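Local coordinates for uncharacterized protein (PDB 4FXT) that is of unknown function but folds into two beta-rich domains, the first of a transthyretin-related family and the second of an E-set-related family, at residues A[6-11]-A[57-62]; A[67-72]-A[187-192]; A[110-115]-A[165-170]; A[118-123]-A[155-160]; A[127-132]-A[148-153]. All coordinates share one frame; numbering follows the deposited sequence.

Contact 1 of 5, residues A[6-11]-A[57-62]; sequences PKATLT and LFNGDY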
# COMPACT_ATOMS: atom_id res chain seq x y z
N PRO A 6 -21.73 6.77 -22.79
CA PRO A 6 -21.41 8.00 -22.05
C PRO A 6 -20.93 7.67 -20.62
O PRO A 6 -21.01 8.51 -19.71
CB PRO A 6 -22.76 8.77 -22.06
CG PRO A 6 -23.81 7.73 -22.21
CD PRO A 6 -23.18 6.61 -23.02
N LYS A 7 -20.39 6.43 -20.46
CA LYS A 7 -19.91 5.86 -19.20
C LYS A 7 -18.45 6.25 -19.00
O LYS A 7 -17.54 5.62 -19.56
CB LYS A 7 -20.10 4.34 -19.21
CG LYS A 7 -20.11 3.71 -17.84
CD LYS A 7 -20.30 2.21 -17.91
CE LYS A 7 -20.37 1.63 -16.51
NZ LYS A 7 -20.39 0.14 -16.53
N ALA A 8 -18.25 7.31 -18.18
CA ALA A 8 -17.01 8.00 -17.78
C ALA A 8 -16.05 7.11 -16.95
O ALA A 8 -16.42 6.01 -16.52
CB ALA A 8 -17.39 9.21 -16.94
N THR A 9 -14.81 7.61 -16.72
CA THR A 9 -13.77 6.92 -15.95
C THR A 9 -13.37 7.77 -14.75
O THR A 9 -12.93 8.90 -14.92
CB THR A 9 -12.53 6.62 -16.85
OG1 THR A 9 -12.92 5.92 -18.02
CG2 THR A 9 -11.49 5.81 -16.16
N LEU A 10 -13.51 7.22 -13.53
CA LEU A 10 -13.06 7.86 -12.28
C LEU A 10 -11.77 7.23 -11.84
O LEU A 10 -11.75 6.04 -11.54
CB LEU A 10 -14.09 7.79 -11.14
CG LEU A 10 -13.61 8.38 -9.78
CD1 LEU A 10 -13.33 9.89 -9.86
CD2 LEU A 10 -14.60 8.10 -8.68
N THR A 11 -10.69 8.01 -11.82
CA THR A 11 -9.37 7.50 -11.41
C THR A 11 -8.84 8.37 -10.29
O THR A 11 -9.35 9.45 -10.06
CB THR A 11 -8.36 7.43 -12.62
OG1 THR A 11 -8.21 8.73 -13.18
CG2 THR A 11 -8.79 6.47 -13.72
N LEU A 57 -17.94 4.54 -14.52
CA LEU A 57 -19.22 4.95 -13.96
C LEU A 57 -20.05 5.76 -14.91
O LEU A 57 -19.50 6.40 -15.81
CB LEU A 57 -18.96 5.82 -12.71
CG LEU A 57 -18.14 5.29 -11.57
CD1 LEU A 57 -17.70 6.42 -10.70
CD2 LEU A 57 -18.87 4.24 -10.79
N PHE A 58 -21.35 5.84 -14.65
CA PHE A 58 -22.17 6.75 -15.42
C PHE A 58 -22.03 8.11 -14.78
O PHE A 58 -21.73 8.19 -13.59
CB PHE A 58 -23.64 6.29 -15.52
CG PHE A 58 -23.83 5.04 -16.34
CD1 PHE A 58 -23.77 5.10 -17.73
CD2 PHE A 58 -24.11 3.83 -15.74
CE1 PHE A 58 -23.92 3.93 -18.51
CE2 PHE A 58 -24.28 2.67 -16.51
CZ PHE A 58 -24.19 2.73 -17.89
N ASN A 59 -22.20 9.19 -15.57
CA ASN A 59 -22.12 10.55 -15.05
C ASN A 59 -23.18 10.78 -13.96
O ASN A 59 -24.26 10.19 -14.00
CB ASN A 59 -22.28 11.57 -16.16
CG ASN A 59 -21.19 11.49 -17.18
OD1 ASN A 59 -20.07 11.93 -16.94
ND2 ASN A 59 -21.49 10.91 -18.34
N GLY A 60 -22.86 11.63 -13.00
CA GLY A 60 -23.72 11.94 -11.87
C GLY A 60 -22.91 12.11 -10.61
O GLY A 60 -21.68 12.01 -10.63
N ASP A 61 -23.58 12.37 -9.50
CA ASP A 61 -22.89 12.59 -8.23
C ASP A 61 -22.86 11.27 -7.43
O ASP A 61 -23.75 10.42 -7.54
CB ASP A 61 -23.58 13.73 -7.46
CG ASP A 61 -23.75 15.04 -8.25
OD1 ASP A 61 -23.53 15.03 -9.49
OD2 ASP A 61 -24.18 16.05 -7.64
N TYR A 62 -21.77 11.07 -6.69
CA TYR A 62 -21.48 9.89 -5.89
C TYR A 62 -20.93 10.25 -4.52
O TYR A 62 -20.34 11.32 -4.35
CB TYR A 62 -20.46 8.99 -6.60
CG TYR A 62 -20.95 8.38 -7.88
CD1 TYR A 62 -20.78 9.03 -9.10
CD2 TYR A 62 -21.56 7.13 -7.89
CE1 TYR A 62 -21.27 8.48 -10.29
CE2 TYR A 62 -22.01 6.55 -9.08
CZ TYR A 62 -21.87 7.23 -10.27
OH TYR A 62 -22.34 6.67 -11.44
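The F58 ring carries the aliphatic chain of K7 over one face: K7 CG lies 4.0 Å from the centroid of the F58 ring and only 16° off the ring normal, a CH-pi contact displaced toward the rim. K7 holds CG anti to its own backbone N (chi1 -159°) and stays extended beyond it, which carries the methylenes on across the ring until K7 CE is 4.0 Å from F58 CE2. The second ring, that of Y62, has L57 CD1 over one face, 4.1 Å above the Y62 plane. At its edge the Y62 hydroxyl donates to F58 O, which lies in the ring plane (OH to O 2.7 Å). The amide of N59 is the third flat group: its OD1 accepts from the backbone N of G86 and also has A8 CB beside it.

Strand 7-16 here runs antiparallel to strand 52-58 in a mixed sheet, whereas strand 60-68, which starts just past N59, belongs to a separate antiparallel sheet. The 58-60 turn therefore passes the chain from one sheet to the other, consistent with the sandwich of a transthyretin-like domain, and the Y62-F58 bond ties the two sides of that turn together.

One clear backbone bond joins the segments, L57 N to A8 O at 2.9 Å and 160°. On the buried side L57 CD1 meets L10 CB at 3.9 Å, and L32 and I43 also pack on L57. K7 and F58 lie on the exposed side, where the lysine chain forms part of the protein's surface.

Contact 2 of 5, residues A[67-72]-A[187-192]; sequences MGNAPW and KSSEYC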
# COMPACT_ATOMS: atom_id res chain seq x y z
N MSE A 67 -13.72 1.65 3.72
CA MSE A 67 -14.18 0.43 4.40
C MSE A 67 -13.23 -0.75 4.07
O MSE A 67 -12.13 -0.55 3.51
CB MSE A 67 -15.66 0.10 4.03
CG MSE A 67 -15.99 0.33 2.56
SE MSE A 67 -14.95 -0.66 1.21
CE MSE A 67 -15.72 -2.51 1.55
N GLY A 68 -13.70 -1.95 4.41
CA GLY A 68 -13.00 -3.19 4.16
C GLY A 68 -11.86 -3.42 5.13
O GLY A 68 -11.96 -3.04 6.29
N ASN A 69 -10.76 -4.05 4.65
CA ASN A 69 -9.64 -4.42 5.50
C ASN A 69 -8.42 -3.54 5.24
O ASN A 69 -7.35 -3.83 5.80
CB ASN A 69 -9.29 -5.87 5.25
CG ASN A 69 -10.40 -6.81 5.59
OD1 ASN A 69 -10.92 -6.86 6.72
ND2 ASN A 69 -10.73 -7.64 4.64
N ALA A 70 -8.59 -2.44 4.47
CA ALA A 70 -7.53 -1.49 4.13
C ALA A 70 -6.70 -1.05 5.39
O ALA A 70 -7.28 -0.85 6.47
CB ALA A 70 -8.12 -0.28 3.47
N PRO A 71 -5.36 -0.88 5.25
CA PRO A 71 -4.53 -0.53 6.41
C PRO A 71 -4.57 0.98 6.78
O PRO A 71 -3.54 1.57 7.19
CB PRO A 71 -3.13 -0.93 5.98
CG PRO A 71 -3.14 -0.73 4.48
CD PRO A 71 -4.53 -1.14 4.05
N TRP A 72 -5.76 1.57 6.76
CA TRP A 72 -5.97 2.95 7.16
C TRP A 72 -7.30 3.09 7.88
O TRP A 72 -8.11 2.15 7.84
CB TRP A 72 -5.91 3.89 5.96
CG TRP A 72 -6.74 3.49 4.77
CD1 TRP A 72 -8.09 3.58 4.64
CD2 TRP A 72 -6.23 3.10 3.49
NE1 TRP A 72 -8.47 3.14 3.39
CE2 TRP A 72 -7.34 2.88 2.65
CE3 TRP A 72 -4.93 2.88 2.97
CZ2 TRP A 72 -7.20 2.46 1.32
CZ3 TRP A 72 -4.79 2.43 1.67
CH2 TRP A 72 -5.91 2.25 0.85
N LYS A 187 -4.75 -2.67 14.30
CA LYS A 187 -6.04 -2.05 13.95
C LYS A 187 -6.52 -2.45 12.51
O LYS A 187 -7.65 -2.12 12.13
CB LYS A 187 -5.95 -0.51 14.05
CG LYS A 187 -5.54 0.04 15.43
CD LYS A 187 -6.44 -0.41 16.61
CE LYS A 187 -5.88 0.02 17.94
NZ LYS A 187 -6.57 -0.68 19.04
N SER A 188 -5.73 -3.21 11.77
CA SER A 188 -6.06 -3.71 10.43
C SER A 188 -5.48 -5.10 10.22
O SER A 188 -4.40 -5.39 10.73
CB SER A 188 -5.56 -2.75 9.35
OG SER A 188 -5.89 -3.25 8.06
N SER A 189 -6.17 -5.93 9.41
CA SER A 189 -5.75 -7.29 9.05
C SER A 189 -4.70 -7.25 7.93
O SER A 189 -4.08 -8.27 7.58
CB SER A 189 -6.96 -8.13 8.63
OG SER A 189 -7.70 -7.48 7.62
N GLU A 190 -4.41 -6.04 7.45
CA GLU A 190 -3.52 -5.83 6.33
C GLU A 190 -2.29 -5.04 6.72
O GLU A 190 -2.34 -4.17 7.57
CB GLU A 190 -4.33 -5.03 5.26
CG GLU A 190 -3.92 -5.29 3.83
CD GLU A 190 -4.10 -6.74 3.45
OE1 GLU A 190 -5.10 -7.40 3.86
OE2 GLU A 190 -3.23 -7.21 2.69
N TYR A 191 -1.19 -5.30 6.02
CA TYR A 191 0.00 -4.51 6.14
C TYR A 191 -0.12 -3.27 5.30
O TYR A 191 -0.82 -3.26 4.28
CB TYR A 191 1.25 -5.31 5.69
CG TYR A 191 1.86 -6.30 6.64
CD1 TYR A 191 1.24 -7.51 6.91
CD2 TYR A 191 3.15 -6.11 7.15
CE1 TYR A 191 1.81 -8.45 7.76
CE2 TYR A 191 3.74 -7.05 7.99
CZ TYR A 191 3.07 -8.23 8.28
OH TYR A 191 3.63 -9.19 9.09
N CYS A 192 0.61 -2.24 5.67
CA CYS A 192 0.78 -1.06 4.87
C CYS A 192 2.17 -1.13 4.29
O CYS A 192 3.13 -1.41 5.02
CB CYS A 192 0.54 0.22 5.65
SG CYS A 192 0.83 1.72 4.65
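No beta bridge links P71 and N69 to S188 and S189: the two loops simply come alongside, with CA atoms 5.3 Å apart for P71 and S188 and 6.0 Å for N69 and S189. The S188 hydroxyl sits at the centre of the polar part. Its OG, anti to the backbone N (chi1 -180°), is directed at the other loop, where it lies 2.8 Å from N69 O and makes at most a weak bond to A70 O; the single hydroxyl proton has both carbonyls within reach. The same S188 OG accepts from E190 N at 3.2 Å and 159°, closing an ST turn that fixes the bend of the second loop and so helps hold the hydroxyl where it is.

P71 supplies the apolar part. Its ring packs against the backbone of 190-192 and the side chains of E190 and C192, with P71 CG 3.4 Å from Y191 O and P71 CB 3.9 Å from C192 CB. The E190 side chain lies beside the proline ring, pointing the same way, P71 CD being 4.1 Å from E190 CB; the carboxylate then bends off to a salt bridge with R24. At the more exposed end, N69 CB touches S189 OG at 3.3 Å. Behind the loop, A70 CB and P71 CD lie over the rim of one face of the W72 ring.

The contact bridges the two domains: residues 67-72 leave strand 60-68 of the N-terminal one, where V23 and S28 also pack on P71, and residues 187-192 connect strands 176-185 and 192-200 of the C-terminal one.

Contact 3 of 5, residues A[110-115]-A[165-170]; sequences NKITAR and IEIPSG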
# COMPACT_ATOMS: atom_id res chain seq x y z
N ASN A 110 25.12 -11.40 -1.32
CA ASN A 110 23.97 -12.31 -1.42
C ASN A 110 22.78 -11.71 -0.65
O ASN A 110 21.84 -12.44 -0.29
CB ASN A 110 24.32 -13.71 -0.88
CG ASN A 110 24.66 -13.77 0.61
OD1 ASN A 110 25.27 -12.84 1.19
ND2 ASN A 110 24.32 -14.88 1.26
N LYS A 111 22.84 -10.40 -0.37
CA LYS A 111 21.82 -9.73 0.43
C LYS A 111 21.28 -8.48 -0.27
O LYS A 111 21.88 -7.95 -1.21
CB LYS A 111 22.40 -9.36 1.83
CG LYS A 111 22.60 -10.61 2.69
CD LYS A 111 23.19 -10.39 4.06
CE LYS A 111 23.18 -11.68 4.87
NZ LYS A 111 23.98 -12.78 4.24
N ILE A 112 20.09 -8.06 0.18
CA ILE A 112 19.42 -6.84 -0.26
C ILE A 112 19.38 -5.93 0.96
O ILE A 112 18.76 -6.27 1.97
CB ILE A 112 18.02 -7.06 -0.90
CG1 ILE A 112 18.04 -8.00 -2.12
CG2 ILE A 112 17.35 -5.72 -1.23
CD1 ILE A 112 18.80 -7.50 -3.39
N THR A 113 20.08 -4.80 0.88
CA THR A 113 20.09 -3.83 1.95
C THR A 113 18.89 -2.91 1.79
O THR A 113 18.79 -2.18 0.79
CB THR A 113 21.42 -3.07 1.96
OG1 THR A 113 22.51 -3.99 1.97
CG2 THR A 113 21.53 -2.13 3.15
N ALA A 114 17.97 -2.97 2.75
CA ALA A 114 16.77 -2.14 2.77
C ALA A 114 16.93 -0.99 3.74
O ALA A 114 17.32 -1.20 4.89
CB ALA A 114 15.56 -2.98 3.15
N ARG A 115 16.65 0.24 3.26
CA ARG A 115 16.65 1.47 4.07
C ARG A 115 15.23 2.04 4.01
O ARG A 115 14.64 2.10 2.93
CB ARG A 115 17.71 2.47 3.62
CG ARG A 115 19.09 1.86 3.73
CD ARG A 115 20.18 2.77 3.23
NE ARG A 115 21.40 2.01 2.97
CZ ARG A 115 22.35 1.76 3.86
NH1 ARG A 115 22.24 2.22 5.11
NH2 ARG A 115 23.42 1.06 3.52
N ILE A 165 18.13 -8.55 3.99
CA ILE A 165 17.43 -9.80 3.69
C ILE A 165 18.28 -10.56 2.67
O ILE A 165 18.75 -9.98 1.70
CB ILE A 165 15.98 -9.55 3.21
CG1 ILE A 165 15.20 -10.88 3.00
CG2 ILE A 165 15.93 -8.64 1.96
CD1 ILE A 165 13.74 -10.76 2.82
N GLU A 166 18.47 -11.86 2.91
CA GLU A 166 19.24 -12.73 2.03
C GLU A 166 18.42 -13.10 0.76
O GLU A 166 17.25 -13.45 0.84
CB GLU A 166 19.66 -13.98 2.79
CG GLU A 166 20.63 -14.84 2.02
CD GLU A 166 21.29 -15.95 2.82
OE1 GLU A 166 22.01 -15.63 3.80
OE2 GLU A 166 21.21 -17.11 2.38
N ILE A 167 19.08 -13.02 -0.42
CA ILE A 167 18.49 -13.34 -1.71
C ILE A 167 18.27 -14.87 -1.75
O ILE A 167 19.24 -15.62 -1.56
CB ILE A 167 19.37 -12.83 -2.88
CG1 ILE A 167 19.66 -11.33 -2.76
CG2 ILE A 167 18.72 -13.15 -4.22
CD1 ILE A 167 20.69 -10.77 -3.74
N PRO A 168 17.02 -15.34 -1.95
CA PRO A 168 16.78 -16.79 -1.95
C PRO A 168 17.35 -17.48 -3.21
O PRO A 168 17.62 -16.82 -4.22
CB PRO A 168 15.24 -16.89 -1.90
CG PRO A 168 14.76 -15.64 -2.50
CD PRO A 168 15.76 -14.58 -2.13
N SER A 169 17.53 -18.81 -3.13
CA SER A 169 18.09 -19.67 -4.18
C SER A 169 17.36 -19.50 -5.53
O SER A 169 17.99 -19.45 -6.59
CB SER A 169 18.01 -21.14 -3.75
OG SER A 169 16.68 -21.56 -3.51
N GLY A 170 16.04 -19.41 -5.48
CA GLY A 170 15.24 -19.28 -6.68
C GLY A 170 15.17 -17.88 -7.26
O GLY A 170 14.34 -17.63 -8.14
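I165 pairs with I112 through two backbone bonds, I112 N to I165 O at 2.8 Å and I165 N to I112 O at 3.1 Å, the signature of an antiparallel hydrogen-bonded pair. Both side chains lie on the same face of the sheet, with I165 CG2 3.9 Å from I112 CB, and I132 and L134 come against I165 from the facing strand.

E166 follows on the other face, in a non-hydrogen-bonded pair with K111. Its extended chain passes the side-chain amide of N110, whose plane is turned 37° from that of the carboxylate. K111 bends at its last torsion (chi4 61°), which brings NZ to 3.5 Å from E166 OE1, a salt bridge whose hydrogen bond is weak; K111 NZ also has a weak bond to N110 OD1. On this more exposed face the lysine thus makes two weak bonds.

Strand 160-166 is an outer strand of a three-stranded antiparallel sheet with 111-120 in the middle and 98-108 beyond it, in keeping with the sandwich of an E-set-like domain.

At I167 the chain is leaving the strand, yet I167 N still donates to N110 O at 2.8 Å and 171°. Its side chain meets that of I112 at about a right angle, I167 CG1 being 3.8 Å from I112 CG1, with I112 CD1 just as near I167 CD1. F105 and L134 also pack on I112, and replacing it by alanine would probably open a gap under I167 and strip both of an apolar partner. P168 comes next and turns away from strand 111-120 to pack on L134 and A147.

Contact 4 of 5, residues A[118-123]-A[155-160]; sequences INKVVA and VSLDQE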
# COMPACT_ATOMS: atom_id res chain seq x y z
N ILE A 118 9.60 4.74 9.15
CA ILE A 118 8.25 4.33 9.60
C ILE A 118 7.70 5.38 10.52
O ILE A 118 8.38 5.81 11.46
CB ILE A 118 8.25 2.94 10.29
CG1 ILE A 118 8.83 1.85 9.33
CG2 ILE A 118 6.85 2.56 10.79
CD1 ILE A 118 9.04 0.50 9.93
N ASN A 119 6.45 5.79 10.26
CA ASN A 119 5.74 6.79 11.08
C ASN A 119 4.53 6.18 11.76
O ASN A 119 3.85 5.36 11.15
CB ASN A 119 5.28 7.96 10.20
CG ASN A 119 6.39 8.67 9.42
OD1 ASN A 119 6.29 8.86 8.18
ND2 ASN A 119 7.49 9.03 10.10
N LYS A 120 4.27 6.54 13.02
CA LYS A 120 3.05 6.12 13.71
C LYS A 120 2.10 7.29 13.55
O LYS A 120 2.32 8.35 14.15
CB LYS A 120 3.32 5.71 15.17
CG LYS A 120 2.08 5.24 15.95
CD LYS A 120 2.47 4.86 17.36
CE LYS A 120 1.30 4.53 18.20
NZ LYS A 120 1.72 4.08 19.55
N VAL A 121 1.14 7.15 12.61
CA VAL A 121 0.21 8.22 12.23
C VAL A 121 -1.00 8.24 13.22
O VAL A 121 -1.38 9.33 13.67
CB VAL A 121 -0.23 8.04 10.76
CG1 VAL A 121 -1.17 9.15 10.31
CG2 VAL A 121 0.98 7.95 9.84
N VAL A 122 -1.57 7.05 13.57
CA VAL A 122 -2.68 6.86 14.53
C VAL A 122 -2.09 6.49 15.89
O VAL A 122 -1.59 5.37 16.04
CB VAL A 122 -3.70 5.81 14.03
CG1 VAL A 122 -4.83 5.62 15.04
CG2 VAL A 122 -4.26 6.19 12.66
N ALA A 123 -2.12 7.43 16.87
CA ALA A 123 -1.50 7.30 18.20
C ALA A 123 -2.04 6.08 18.99
O ALA A 123 -1.32 5.47 19.79
CB ALA A 123 -1.73 8.56 19.01
N VAL A 155 10.71 -1.47 15.99
CA VAL A 155 11.50 -0.69 15.05
C VAL A 155 11.33 0.81 15.41
O VAL A 155 10.21 1.25 15.62
CB VAL A 155 11.12 -0.99 13.57
CG1 VAL A 155 11.92 -0.14 12.59
CG2 VAL A 155 11.29 -2.48 13.26
N SER A 156 12.45 1.57 15.52
CA SER A 156 12.40 3.00 15.82
C SER A 156 11.61 3.76 14.71
O SER A 156 11.56 3.36 13.53
CB SER A 156 13.80 3.57 15.99
OG SER A 156 14.63 3.35 14.87
N LEU A 157 10.93 4.81 15.15
CA LEU A 157 10.05 5.64 14.34
C LEU A 157 10.70 6.94 13.90
O LEU A 157 11.69 7.39 14.49
CB LEU A 157 8.83 5.96 15.20
CG LEU A 157 7.63 5.02 15.18
CD1 LEU A 157 8.00 3.54 15.08
CD2 LEU A 157 6.74 5.28 16.36
N ASP A 158 10.11 7.55 12.85
CA ASP A 158 10.44 8.87 12.27
C ASP A 158 11.98 9.03 12.01
O ASP A 158 12.54 10.12 12.20
CB ASP A 158 9.93 9.99 13.21
CG ASP A 158 8.48 9.93 13.65
OD1 ASP A 158 7.70 9.16 13.06
OD2 ASP A 158 8.13 10.67 14.59
N GLN A 159 12.63 7.93 11.58
CA GLN A 159 14.07 7.86 11.31
C GLN A 159 14.37 6.68 10.43
O GLN A 159 13.61 5.69 10.43
CB GLN A 159 14.90 7.79 12.61
CG GLN A 159 14.67 6.53 13.44
CD GLN A 159 15.31 6.66 14.79
OE1 GLN A 159 16.50 6.46 14.97
NE2 GLN A 159 14.52 7.03 15.76
N GLU A 160 15.46 6.78 9.67
CA GLU A 160 15.87 5.72 8.77
C GLU A 160 16.38 4.52 9.57
O GLU A 160 17.08 4.65 10.58
CB GLU A 160 16.98 6.22 7.81
CG GLU A 160 17.37 5.19 6.77
CD GLU A 160 18.59 5.53 5.95
OE1 GLU A 160 18.45 6.24 4.93
OE2 GLU A 160 19.69 5.04 6.32
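D158 N donates to I118 O at 2.8 Å, fastening the loop before strand 160-166 to the far end of strand 111-120 in the E-set-like domain. No beta bridge forms here; the loop is attached by one backbone bond and one side-chain bond. The latter runs from N119 ND2 to D158 OD1 (3.0 Å). N119 sets CG anti to its carbonyl carbon (chi1 -56°), and from there ND2 arrives above the carboxylate, 39° out of its plane, while D158 OD1 stays within the N119 amide plane. The two side chains cross at about a right angle, their flat groups turned 52° apart.

I118 CD1 meets V155 CG1 at 4.0 Å, with V130 packing on both, and K120 CB rests against L157 CD2 at 3.6 Å while the rest of the lysine leads away.

A second shell positions the polar pair. N119 OD1 accepts from R101 NE, which fixes the rotation of the amide; the arginine's charge would probably also polarise the N119 N-H. D158 takes up left-handed backbone angles, turning the loop. Just beyond it, Q159 NE2 folds back to L157 O at 3.1 Å, with the carbonyl oxygen lying in the Q159 amide plane.

Contact 5 of 5, residues A[127-132]-A[148-153]; sequences MENVGI and ELKLGN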
# COMPACT_ATOMS: atom_id res chain seq x y z
N MSE A 127 2.03 -1.39 16.89
CA MSE A 127 2.82 -2.09 15.86
C MSE A 127 2.89 -3.58 16.17
O MSE A 127 3.18 -3.95 17.32
CB MSE A 127 4.22 -1.44 15.83
CG MSE A 127 5.25 -2.17 15.02
SE MSE A 127 6.84 -1.09 14.59
CE MSE A 127 7.36 -0.22 16.36
N GLU A 128 2.58 -4.44 15.15
CA GLU A 128 2.62 -5.91 15.30
C GLU A 128 3.88 -6.49 14.70
O GLU A 128 4.48 -7.39 15.30
CB GLU A 128 1.42 -6.64 14.68
CG GLU A 128 0.09 -6.46 15.40
CD GLU A 128 -1.03 -7.34 14.85
OE1 GLU A 128 -0.76 -8.09 13.88
OE2 GLU A 128 -2.15 -7.32 15.42
N ASN A 129 4.26 -6.00 13.51
CA ASN A 129 5.43 -6.49 12.78
C ASN A 129 5.85 -5.54 11.69
O ASN A 129 5.02 -4.79 11.15
CB ASN A 129 5.15 -7.88 12.15
CG ASN A 129 6.35 -8.56 11.55
OD1 ASN A 129 7.39 -8.73 12.21
ND2 ASN A 129 6.21 -9.04 10.32
N VAL A 130 7.13 -5.61 11.35
CA VAL A 130 7.71 -4.96 10.20
C VAL A 130 8.35 -6.07 9.38
O VAL A 130 9.05 -6.91 9.93
CB VAL A 130 8.68 -3.82 10.55
CG1 VAL A 130 9.26 -3.19 9.28
CG2 VAL A 130 7.96 -2.77 11.39
N GLY A 131 8.07 -6.09 8.08
CA GLY A 131 8.62 -7.09 7.18
C GLY A 131 9.26 -6.54 5.92
O GLY A 131 8.83 -5.51 5.40
N ILE A 132 10.32 -7.21 5.45
CA ILE A 132 10.99 -6.97 4.17
C ILE A 132 10.64 -8.16 3.30
O ILE A 132 10.77 -9.30 3.74
CB ILE A 132 12.52 -6.70 4.23
CG1 ILE A 132 12.90 -5.52 5.15
CG2 ILE A 132 13.12 -6.50 2.83
CD1 ILE A 132 13.27 -5.95 6.39
N GLU A 148 10.99 -13.56 3.02
CA GLU A 148 10.52 -12.53 3.95
C GLU A 148 11.47 -12.43 5.10
O GLU A 148 12.24 -13.36 5.37
CB GLU A 148 9.07 -12.73 4.47
CG GLU A 148 8.81 -13.85 5.46
CD GLU A 148 7.42 -13.88 6.08
OE1 GLU A 148 6.78 -12.81 6.20
OE2 GLU A 148 7.02 -14.97 6.55
N LEU A 149 11.43 -11.30 5.79
CA LEU A 149 12.21 -11.01 6.99
C LEU A 149 11.30 -10.31 7.97
O LEU A 149 10.77 -9.26 7.64
CB LEU A 149 13.43 -10.17 6.62
CG LEU A 149 14.44 -9.92 7.72
CD1 LEU A 149 15.00 -11.22 8.26
CD2 LEU A 149 15.56 -9.07 7.19
N LYS A 150 10.99 -10.95 9.11
CA LYS A 150 10.12 -10.36 10.13
C LYS A 150 11.02 -9.72 11.19
O LYS A 150 11.82 -10.42 11.82
CB LYS A 150 9.16 -11.41 10.69
CG LYS A 150 8.26 -12.07 9.64
CD LYS A 150 7.32 -13.20 10.15
CE LYS A 150 6.16 -12.77 11.02
NZ LYS A 150 5.29 -13.92 11.39
N LEU A 151 10.96 -8.39 11.34
CA LEU A 151 11.85 -7.62 12.21
C LEU A 151 11.29 -7.39 13.65
O LEU A 151 12.01 -6.85 14.52
CB LEU A 151 12.10 -6.25 11.56
CG LEU A 151 12.69 -6.20 10.16
CD1 LEU A 151 12.80 -4.80 9.69
CD2 LEU A 151 14.06 -6.82 10.12
N GLY A 152 10.02 -7.77 13.88
CA GLY A 152 9.39 -7.55 15.17
C GLY A 152 8.61 -6.26 15.19
O GLY A 152 8.27 -5.73 14.13
N ASN A 153 8.30 -5.74 16.37
CA ASN A 153 7.44 -4.60 16.50
C ASN A 153 8.02 -3.50 17.36
O ASN A 153 7.25 -2.80 18.02
CB ASN A 153 6.14 -5.08 17.13
CG ASN A 153 6.22 -5.62 18.55
OD1 ASN A 153 7.29 -5.87 19.14
ND2 ASN A 153 5.06 -5.79 19.16
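I132 and L151 pack closely across a beta hairpin, strand 127-135 against strand 147-150, in the C-terminal domain. I132 CD1 lies 3.5 Å from L151 CD1; L149 CD2 lies 4.0 Å from I132 CD1, and V130 CG1 lies 3.9 Å from L151 CD1. A163 and I165 of strand 160-166 cover this apolar face. Beneath it L151 N meets V130 O almost straight on (2.8 Å, 177°), and I132 and L149 exchange a pair of backbone bonds.

The other end is looser. Toward G152 and N153 the bonds are weaker or bent: V130 N bonds G152 O only weakly, and exposed N153 bridges back with ND2 to M127 O at 3.2 Å and a bent 142°. On its other edge strand 127-135 has a classic beta bulge, E128 and N129 both pairing with K184 of strand 176-185.

N129, buried, bonds in two directions: its OD1 accepts from G152 N at 3.3 Å and its ND2 is hydrogen-bonded to Y191 OH, with CG anti to the backbone N (chi1 -171°) placing the amide beside K150 CB. With alanine in place of N129, G152 N and Y191 OH would probably both lose their amide partner, and the backbone at G152 would be less firmly held. On the exposed side K150 crosses that amide at about a right angle, its CE 3.8 Å from N129 ND2.

Contacts 3, 4 and 5 lie in the C-terminal domain and touch one another: I165 of contact 3 packs on I132 of contact 5, and I118 and V155 of contact 4 on V130. Strand 111-120 is held by strand pairing at one end (contact 3) and by two loop bonds at the other (contact 4). Contact 1 is the only one with both segments in the N-terminal domain; strand 60-68 links it to contact 2. Contact 2, buried between domains, relies on proline packing and a serine, and reaches contact 5 through a probable Y191 OH-N129 ND2 hydrogen bond. Contact 4 is a surface one; contacts 3 and 5 back an apolar face with a polar outer side, contact 1 with an exposed lysine-on-phenyl face.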